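Local coordinates for protein transcriptional regulator, MerR family (Bacillus thuringiensis serovar konkukian, PDB 3GPV) that probably binds DNA and regulates transcription as a member of the MerR family, through an N-terminal helix-turn-helix domain joined to a long helix, at residues 28-31 with 32-36. Numbering follows the deposited sequence.
Sequences LTIS and QIRYY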
ATOM      1  N   LEU B  28      -5.622  12.268  10.745  1.00 48.97           N
ATOM      2  CA  LEU B  28      -6.692  11.481  10.151  1.00 49.82           C
ATOM      3  C   LEU B  28      -7.887  12.400   9.966  1.00 50.85           C
ATOM      4  O   LEU B  28      -8.003  13.411  10.654  1.00 50.70           O
ATOM      5  CB  LEU B  28      -7.096  10.336  11.078  1.00 49.07           C
ATOM      6  CG  LEU B  28      -6.119   9.194  11.344  1.00 47.82           C
ATOM      7  CD1 LEU B  28      -6.589   8.416  12.563  1.00 45.99           C
ATOM      8  CD2 LEU B  28      -6.030   8.291  10.125  1.00 46.72           C
ATOM      9  N   THR B  29      -8.767  12.063   9.030  1.00 51.56           N
ATOM     10  CA  THR B  29      -9.960  12.864   8.812  1.00 52.39           C
ATOM     11  C   THR B  29     -10.989  12.311   9.781  1.00 52.94           C
ATOM     12  O   THR B  29     -10.879  11.167  10.215  1.00 51.88           O
ATOM     13  CB  THR B  29     -10.497  12.727   7.367  1.00 52.35           C
ATOM     14  OG1 THR B  29     -10.866  11.367   7.113  1.00 51.56           O
ATOM     15  CG2 THR B  29      -9.443  13.164   6.363  1.00 52.15           C
ATOM     16  N   ILE B  30     -11.978  13.123  10.132  1.00 53.54           N
ATOM     17  CA  ILE B  30     -13.021  12.697  11.048  1.00 55.34           C
ATOM     18  C   ILE B  30     -13.727  11.448  10.512  1.00 56.62           C
ATOM     19  O   ILE B  30     -14.053  10.530  11.268  1.00 57.75           O
ATOM     20  CB  ILE B  30     -14.061  13.828  11.264  1.00 55.83           C
ATOM     21  CG1 ILE B  30     -15.037  13.439  12.373  1.00 55.93           C
ATOM     22  CG2 ILE B  30     -14.812  14.118   9.968  1.00 55.33           C
ATOM     23  CD1 ILE B  30     -14.439  13.499  13.763  1.00 56.27           C
ATOM     24  N   SER B  31     -13.948  11.409   9.202  1.00 57.40           N
ATOM     25  CA  SER B  31     -14.614  10.275   8.578  1.00 58.66           C
ATOM     26  C   SER B  31     -13.761   9.010   8.568  1.00 58.63           C
ATOM     27  O   SER B  31     -14.296   7.905   8.659  1.00 59.04           O
ATOM     28  CB  SER B  31     -15.025  10.629   7.153  1.00 59.20           C
ATOM     29  OG  SER B  31     -13.919  11.144   6.433  1.00 62.37           O
ATOM     30  N   GLN B  32     -12.442   9.166   8.450  1.00 58.14           N
ATOM     31  CA  GLN B  32     -11.545   8.014   8.444  1.00 57.57           C
ATOM     32  C   GLN B  32     -11.631   7.273   9.767  1.00 56.74           C
ATOM     33  O   GLN B  32     -11.722   6.047   9.795  1.00 55.41           O
ATOM     34  CB  GLN B  32     -10.098   8.447   8.202  1.00 58.83           C
ATOM     35  CG  GLN B  32      -9.761   8.726   6.748  1.00 61.82           C
ATOM     36  CD  GLN B  32      -8.305   9.108   6.545  1.00 62.76           C
ATOM     37  OE1 GLN B  32      -7.843  10.129   7.054  1.00 62.57           O
ATOM     38  NE2 GLN B  32      -7.573   8.283   5.802  1.00 63.41           N
ATOM     39  N   ILE B  33     -11.601   8.023  10.863  1.00 56.11           N
ATOM     40  CA  ILE B  33     -11.677   7.426  12.186  1.00 56.90           C
ATOM     41  C   ILE B  33     -13.032   6.775  12.418  1.00 57.83           C
ATOM     42  O   ILE B  33     -13.133   5.761  13.100  1.00 56.99           O
ATOM     43  CB  ILE B  33     -11.434   8.478  13.284  1.00 56.22           C
ATOM     44  CG1 ILE B  33     -10.046   9.077  13.109  1.00 55.48           C
ATOM     45  CG2 ILE B  33     -11.544   7.835  14.673  1.00 55.64           C
ATOM     46  CD1 ILE B  33      -9.645  10.007  14.210  1.00 57.72           C
ATOM     47  N   ARG B  34     -14.077   7.361  11.849  1.00 60.39           N
ATOM     48  CA  ARG B  34     -15.409   6.806  12.021  1.00 63.22           C
ATOM     49  C   ARG B  34     -15.539   5.483  11.283  1.00 63.71           C
ATOM     50  O   ARG B  34     -16.299   4.607  11.691  1.00 63.62           O
ATOM     51  CB  ARG B  34     -16.462   7.810  11.553  1.00 64.99           C
ATOM     52  CG  ARG B  34     -16.698   8.916  12.572  1.00 67.66           C
ATOM     53  CD  ARG B  34     -17.582  10.027  12.031  1.00 70.95           C
ATOM     54  NE  ARG B  34     -17.813  11.059  13.039  1.00 72.78           N
ATOM     55  CZ  ARG B  34     -18.333  12.256  12.781  1.00 73.97           C
ATOM     56  NH1 ARG B  34     -18.678  12.581  11.541  1.00 74.67           N
ATOM     57  NH2 ARG B  34     -18.504  13.129  13.766  1.00 73.98           N
ATOM     58  N   TYR B  35     -14.781   5.334  10.202  1.00 64.32           N
ATOM     59  CA  TYR B  35     -14.807   4.097   9.436  1.00 65.11           C
ATOM     60  C   TYR B  35     -14.293   2.979  10.332  1.00 65.25           C
ATOM     61  O   TYR B  35     -14.892   1.901  10.414  1.00 64.55           O
ATOM     62  CB  TYR B  35     -13.916   4.215   8.202  1.00 66.32           C
ATOM     63  CG  TYR B  35     -13.773   2.925   7.430  1.00 67.89           C
ATOM     64  CD1 TYR B  35     -14.891   2.268   6.922  1.00 68.62           C
ATOM     65  CD2 TYR B  35     -12.518   2.370   7.191  1.00 69.11           C
ATOM     66  CE1 TYR B  35     -14.763   1.091   6.192  1.00 69.66           C
ATOM     67  CE2 TYR B  35     -12.379   1.194   6.463  1.00 70.00           C
ATOM     68  CZ  TYR B  35     -13.504   0.561   5.964  1.00 70.26           C
ATOM     69  OH  TYR B  35     -13.369  -0.599   5.232  1.00 71.68           O
ATOM     70  N   TYR B  36     -13.176   3.247  11.004  1.00 64.51           N
ATOM     71  CA  TYR B  36     -12.580   2.277  11.908  1.00 64.09           C
ATOM     72  C   TYR B  36     -13.567   1.973  13.024  1.00 63.31           C
ATOM     73  O   TYR B  36     -13.626   0.854  13.536  1.00 63.54           O
ATOM     74  CB  TYR B  36     -11.284   2.830  12.499  1.00 64.50           C
ATOM     75  CG  TYR B  36     -10.172   3.002  11.491  1.00 65.69           C
ATOM     76  CD1 TYR B  36      -9.768   1.940  10.687  1.00 67.11           C
ATOM     77  CD2 TYR B  36      -9.499   4.214  11.364  1.00 66.50           C
ATOM     78  CE1 TYR B  36      -8.717   2.076   9.782  1.00 68.12           C
ATOM     79  CE2 TYR B  36      -8.447   4.364  10.461  1.00 67.37           C
ATOM     80  CZ  TYR B  36      -8.060   3.290   9.675  1.00 68.34           C
ATOM     81  OH  TYR B  36      -7.013   3.416   8.788  1.00 69.50           O
TER
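Thr29 and Gln32 grip each other in both directions at the start of helix 30-38. The backbone N-H of Thr29 bonds to Gln32 OE1, N to OE1 2.9 Å, in the plane of the Gln32 side-chain carbonyl and on a lone pair. In return Thr29 OG1 accepts from Gln32 N at 3.0 Å, although OG1 is modelled too close to Gln32 CG for its position to be certain. With chi1 at 62°, the hydroxyl stands between backbone N and carbonyl carbon, directed toward the N-H of Gln32. Together these bonds make a capping box: threonine supplies a short acceptor for a first-turn N-H whose other bond, to Thr29 O, is weak, and glutamine is long enough to reach back. The helix so capped is the second of the winged helix-turn-helix fold of MerR regulators, and in relatives it recognises DNA. Regular helical bonding begins at once, Ile33 N reaching Thr29 O at 3.3 Å. Just before the cap, Leu28 CD1 packs on Ile33 CG1 at 3.6 Å, a hydrophobic staple whose branched apolar side chains meet across the box; Leu28 also touches Leu67 of helix 57-70, while Ile33 meets Ile19 and Ala23 of helix 19-25. On the exposed side, Ile30 CG1 lies 3.5 Å above the centre of the Arg34 guanidinium, whose flat face tolerates apolar carbon because its N-H groups point outward at the edges.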